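Local coordinates for protein precorrin-6Y C5,15-methyltransferase (Corynebacterium diphtheriae, PDB 3HM2) that probably transfers methyl groups from S-adenosyl-L-methionine during cobalamin biosynthesis, this chain being the C-terminal methyltransferase domain of a longer protein, at residues 34-39 with 54-59; 42-47 with 75-80. One frame throughout, in Å; residues are numbered along the deposited sequence.

Interaction 1. Residues 34-39 with 54-59; sequences GGSGSI and CFEISE
C54 opens the second segment by setting its sulfur against G37: SG lies 4.0 Å from G37 CA, close to where the glycine turn gives way to helix 38-44. The contact is plain packing: G37 has a positive phi and, lacking a side chain, lets the sulfur rest against its CA.

At F55 the backbone does the touching. Its O lies 3.7 Å from S36 OG, whereas the ring turns to the other side, edge-to-face with W30 and F88.

E56 carries the polar part. S36 OG sits over the root of this side chain, 3.2 Å from E56 CB, and makes a weak hydrogen bond of 3.3 Å to E56 OE1. The glutamate leaves the backbone with CG anti to N (chi1 167°) and then bends at chi2 (66°), which folds the carboxylate back within range of the serine. Its other oxygen faces along the chain: S58 N donates to E56 OE2 over 3.0 Å, nearly straight at 165° and on the anti lone pair. With one firm and one weak bond, the carboxylate's rotation is probably restricted. S58 in turn is the N-cap of helix 59-70, its OG accepting from R61 N; E59 and E63 of that helix bind calcium in a crystal structure of this protein.

A glycine-rich turn after the first strand, packed against an acidic residue at the end of the second, is the pattern of the AdoMet site in Rossmann-like methyltransferases, consistent with the assigned family; the acidic residue there commonly binds the ribose hydroxyls.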
loop_
_atom_site.group_PDB
_atom_site.type_symbol
_atom_site.label_atom_id
_atom_site.label_comp_id
_atom_site.label_asym_id
_atom_site.label_seq_id
_atom_site.Cartn_x
_atom_site.Cartn_y
_atom_site.Cartn_z
ATOM N N GLY A 34 23.136 5.572 -7.963
ATOM C CA GLY A 34 22.387 6.798 -7.762
ATOM C C GLY A 34 22.820 7.545 -6.516
ATOM O O GLY A 34 22.876 6.976 -5.426
ATOM N N GLY A 35 23.130 8.827 -6.678
ATOM C CA GLY A 35 23.369 9.704 -5.548
ATOM C C GLY A 35 24.453 9.179 -4.626
ATOM O O GLY A 35 24.288 9.159 -3.406
ATOM N N SER A 36 25.567 8.755 -5.213
ATOM C CA SER A 36 26.636 8.113 -4.456
ATOM C C SER A 36 27.173 9.038 -3.369
ATOM O O SER A 36 27.744 10.090 -3.661
ATOM C CB SER A 36 27.770 7.684 -5.388
ATOM O OG SER A 36 28.442 8.809 -5.927
ATOM N N GLY A 37 26.986 8.641 -2.115
ATOM C CA GLY A 37 27.421 9.444 -0.988
ATOM C C GLY A 37 26.400 9.470 0.134
ATOM O O GLY A 37 26.756 9.434 1.312
ATOM N N SER A 38 25.125 9.532 -0.235
ATOM C CA SER A 38 24.045 9.570 0.743
ATOM C C SER A 38 24.237 8.507 1.819
ATOM O O SER A 38 24.254 8.811 3.011
ATOM C CB SER A 38 22.691 9.383 0.056
ATOM O OG SER A 38 22.305 10.557 -0.639
ATOM N N ILE A 39 24.383 7.257 1.389
ATOM C CA ILE A 39 24.489 6.136 2.314
ATOM C C ILE A 39 25.872 6.081 2.957
ATOM O O ILE A 39 26.029 5.581 4.071
ATOM C CB ILE A 39 24.207 4.795 1.611
ATOM C CG1 ILE A 39 22.912 4.878 0.802
ATOM C CG2 ILE A 39 24.134 3.665 2.628
ATOM C CD1 ILE A 39 21.781 4.051 1.372
ATOM N N CYS A 54 33.121 5.260 -2.466
ATOM C CA CYS A 54 32.175 5.957 -3.314
ATOM C C CYS A 54 32.588 5.888 -4.789
ATOM O O CYS A 54 33.773 5.893 -5.116
ATOM C CB CYS A 54 32.075 7.408 -2.842
ATOM S SG CYS A 54 30.994 7.643 -1.385
ATOM N N PHE A 55 31.605 5.823 -5.672
ATOM C CA PHE A 55 31.847 5.663 -7.106
ATOM C C PHE A 55 30.939 6.618 -7.896
ATOM O O PHE A 55 29.799 6.286 -8.234
ATOM C CB PHE A 55 31.612 4.196 -7.547
ATOM C CG PHE A 55 32.700 3.209 -7.095
ATOM C CD1 PHE A 55 32.530 2.420 -5.963
ATOM C CD2 PHE A 55 33.866 3.051 -7.825
ATOM C CE1 PHE A 55 33.521 1.509 -5.554
ATOM C CE2 PHE A 55 34.836 2.139 -7.435
ATOM C CZ PHE A 55 34.663 1.374 -6.294
ATOM N N GLU A 56 31.452 7.808 -8.182
ATOM C CA GLU A 56 30.703 8.840 -8.898
ATOM C C GLU A 56 31.407 9.215 -10.213
ATOM O O GLU A 56 32.619 9.408 -10.258
ATOM C CB GLU A 56 30.520 10.075 -7.996
ATOM C CG GLU A 56 30.034 11.347 -8.687
ATOM C CD GLU A 56 28.629 11.232 -9.239
ATOM O OE1 GLU A 56 27.735 10.791 -8.484
ATOM O OE2 GLU A 56 28.410 11.579 -10.428
ATOM N N ILE A 57 30.641 9.325 -11.288
ATOM C CA ILE A 57 31.201 9.682 -12.587
ATOM C C ILE A 57 31.626 11.160 -12.723
ATOM O O ILE A 57 32.695 11.445 -13.303
ATOM C CB ILE A 57 30.224 9.282 -13.704
ATOM C CG1 ILE A 57 30.142 10.381 -14.771
ATOM C CG2 ILE A 57 28.841 8.981 -13.110
ATOM C CD1 ILE A 57 28.960 10.245 -15.724
ATOM N N SER A 58 30.804 12.072 -12.176
ATOM C CA SER A 58 30.926 13.543 -12.358
ATOM C C SER A 58 32.081 14.167 -11.576
ATOM O O SER A 58 32.120 14.027 -10.362
ATOM C CB SER A 58 29.613 14.220 -11.924
ATOM O OG SER A 58 29.634 15.635 -12.037
ATOM N N GLU A 59 33.011 14.867 -12.232
ATOM C CA GLU A 59 34.076 15.497 -11.446
ATOM C C GLU A 59 33.457 16.438 -10.403
ATOM O O GLU A 59 33.889 16.441 -9.260
ATOM C CB GLU A 59 35.214 16.142 -12.283
ATOM C CG GLU A 59 34.802 17.119 -13.382
ATOM C CD GLU A 59 35.997 17.828 -14.040
ATOM O OE1 GLU A 59 35.800 18.917 -14.628
ATOM O OE2 GLU A 59 37.129 17.297 -13.961
#

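Interaction 2. Residues 42-47 with 75-80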
loop_
_atom_site.group_PDB
_atom_site.type_symbol
_atom_site.label_atom_id
_atom_site.label_comp_id
_atom_site.label_asym_id
_atom_site.label_seq_id
_atom_site.Cartn_x
_atom_site.Cartn_y
_atom_site.Cartn_z
ATOM N N GLU A 42 26.576 8.713 5.957
ATOM C CA GLU A 42 25.780 8.272 7.096
ATOM C C GLU A 42 26.301 6.951 7.654
ATOM O O GLU A 42 26.493 6.811 8.862
ATOM C CB GLU A 42 24.309 8.131 6.698
ATOM C CG GLU A 42 23.405 7.652 7.822
ATOM C CD GLU A 42 23.636 8.406 9.117
ATOM O OE1 GLU A 42 23.683 9.654 9.079
ATOM O OE2 GLU A 42 23.772 7.752 10.173
ATOM N N TRP A 43 26.527 5.988 6.768
ATOM C CA TRP A 43 27.216 4.767 7.131
ATOM C C TRP A 43 28.430 5.153 7.967
ATOM O O TRP A 43 28.668 4.583 9.019
ATOM C CB TRP A 43 27.618 4.036 5.836
ATOM C CG TRP A 43 28.703 2.944 5.948
ATOM C CD1 TRP A 43 30.055 3.133 6.137
ATOM C CD2 TRP A 43 28.521 1.515 5.820
ATOM N NE1 TRP A 43 30.710 1.920 6.163
ATOM C CE2 TRP A 43 29.795 0.915 5.972
ATOM C CE3 TRP A 43 27.409 0.689 5.607
ATOM C CZ2 TRP A 43 29.979 -0.471 5.916
ATOM C CZ3 TRP A 43 27.599 -0.684 5.556
ATOM C CH2 TRP A 43 28.869 -1.247 5.708
ATOM N N LEU A 44 29.187 6.147 7.514
ATOM C CA LEU A 44 30.403 6.546 8.217
ATOM C C LEU A 44 30.054 7.297 9.475
ATOM O O LEU A 44 30.683 7.104 10.522
ATOM C CB LEU A 44 31.276 7.445 7.346
ATOM C CG LEU A 44 32.142 6.915 6.207
ATOM C CD1 LEU A 44 33.146 7.982 5.889
ATOM C CD2 LEU A 44 32.856 5.570 6.500
ATOM N N ARG A 45 29.046 8.160 9.363
ATOM C CA ARG A 45 28.662 9.023 10.461
ATOM C C ARG A 45 27.607 8.373 11.340
ATOM O O ARG A 45 26.748 9.058 11.884
ATOM C CB ARG A 45 28.143 10.366 9.948
ATOM C CG ARG A 45 28.767 11.559 10.668
ATOM C CD ARG A 45 27.720 12.467 11.308
ATOM N NE ARG A 45 26.546 12.691 10.463
ATOM C CZ ARG A 45 25.309 12.291 10.761
ATOM N NH1 ARG A 45 25.055 11.632 11.888
ATOM N NH2 ARG A 45 24.312 12.556 9.926
ATOM N N SER A 46 27.676 7.052 11.473
ATOM C CA SER A 46 26.762 6.320 12.342
ATOM C C SER A 46 27.492 5.225 13.112
ATOM O O SER A 46 26.947 4.643 14.049
ATOM C CB SER A 46 25.617 5.716 11.527
ATOM O OG SER A 46 26.007 4.492 10.927
ATOM N N THR A 47 28.729 4.950 12.711
ATOM C CA THR A 47 29.509 3.876 13.314
ATOM C C THR A 47 30.996 4.212 13.322
ATOM O O THR A 47 31.647 4.215 12.277
ATOM C CB THR A 47 29.298 2.542 12.575
ATOM O OG1 THR A 47 27.916 2.398 12.227
ATOM C CG2 THR A 47 29.719 1.374 13.454
ATOM N N SER A 75 35.883 13.004 6.806
ATOM C CA SER A 75 36.780 13.164 5.645
ATOM C C SER A 75 37.875 12.073 5.520
ATOM O O SER A 75 38.366 11.777 4.426
ATOM C CB SER A 75 37.426 14.561 5.694
ATOM O OG SER A 75 37.576 15.027 7.037
ATOM N N ASP A 76 38.238 11.479 6.652
ATOM C CA ASP A 76 39.409 10.615 6.736
ATOM C C ASP A 76 39.096 9.116 6.723
ATOM O O ASP A 76 39.939 8.293 7.110
ATOM C CB ASP A 76 40.253 10.982 7.972
ATOM C CG ASP A 76 39.446 10.979 9.275
ATOM O OD1 ASP A 76 39.998 11.398 10.316
ATOM O OD2 ASP A 76 38.269 10.555 9.264
ATOM N N ARG A 77 37.896 8.763 6.268
ATOM C CA ARG A 77 37.495 7.364 6.200
ATOM C C ARG A 77 36.664 7.133 4.947
ATOM O O ARG A 77 36.030 6.095 4.779
ATOM C CB ARG A 77 36.706 6.969 7.454
ATOM C CG ARG A 77 37.065 7.799 8.684
ATOM C CD ARG A 77 36.594 7.144 9.950
ATOM N NE ARG A 77 35.400 6.316 9.748
ATOM C CZ ARG A 77 34.191 6.623 10.194
ATOM N NH1 ARG A 77 33.202 5.801 9.979
ATOM N NH2 ARG A 77 33.975 7.753 10.864
ATOM N N ILE A 78 36.662 8.113 4.057
ATOM C CA ILE A 78 35.958 7.959 2.800
ATOM C C ILE A 78 36.945 8.171 1.666
ATOM O O ILE A 78 37.755 9.089 1.715
ATOM C CB ILE A 78 34.792 8.968 2.680
ATOM C CG1 ILE A 78 33.767 8.489 1.652
ATOM C CG2 ILE A 78 35.317 10.313 2.294
ATOM C CD1 ILE A 78 32.448 9.126 1.754
ATOM N N ALA A 79 36.916 7.281 0.681
ATOM C CA ALA A 79 37.516 7.586 -0.614
ATOM C C ALA A 79 36.385 7.841 -1.607
ATOM O O ALA A 79 35.394 7.119 -1.607
ATOM C CB ALA A 79 38.373 6.455 -1.087
ATOM N N VAL A 80 36.543 8.863 -2.442
ATOM C CA VAL A 80 35.596 9.126 -3.519
ATOM C C VAL A 80 36.213 8.824 -4.881
ATOM O O VAL A 80 36.980 9.624 -5.417
ATOM C CB VAL A 80 35.110 10.587 -3.499
ATOM C CG1 VAL A 80 33.852 10.738 -4.341
ATOM C CG2 VAL A 80 34.860 11.042 -2.069
#
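L44 and R77 carry the polar side of this contact, with the guanidinium reaching the C-terminal end of helix 38-44. R77 NH1 donates to L44 O over 2.9 Å at an angle of 156°, the oxygen lying at the edge of the guanidinium and close to its plane. The donor stands well to one side of the carbonyl, at a C=O...N angle of 111°. NH2 adds a weak bond to the same oxygen at 3.4 Å, so two nitrogens share one acceptor. A bend at chi3 (-29°) turns the group toward the helix end, where NH1 also bonds T50 OG1 and comes within 3.2 Å of T47 O.

Van der Waals packing over the guanidinium accompanies these bonds: the two side chains run antiparallel alongside each other, with L44 CG over one face and L44 CD2 3.5 Å from R77 NH1. Apolar contact proper is made by the other methyl, CD1, which meets I78 CB at 3.7 Å, these two side chains being nearly perpendicular.

Helix 38-44 packed on the sheet is the alpha/beta packing of a Rossmann-like fold; here R77, just before the outermost strand 78-81, joins the helix end to it.

Both contacts draw on helix 38-44, interaction 1 in the glycine turn leading into it and interaction 2 at its C-terminal end, and their centres lie 13 Å apart. The second segments meet directly in the sheet, where strands 50-55 and 78-81 are neighbours: C54 N lies 3.1 Å from A79 O, a probable hydrogen bond, and C54 SG packs 3.8 Å from I78 CD1. C54 thus sits between the G37 turn and I78, so that one sulfur joins the two contacts. The probable AdoMet side of the domain falls to interaction 1, whose E56 side chain is about 8 Å from that of the magnesium-binding E60; no metal is bound to this chain in the model.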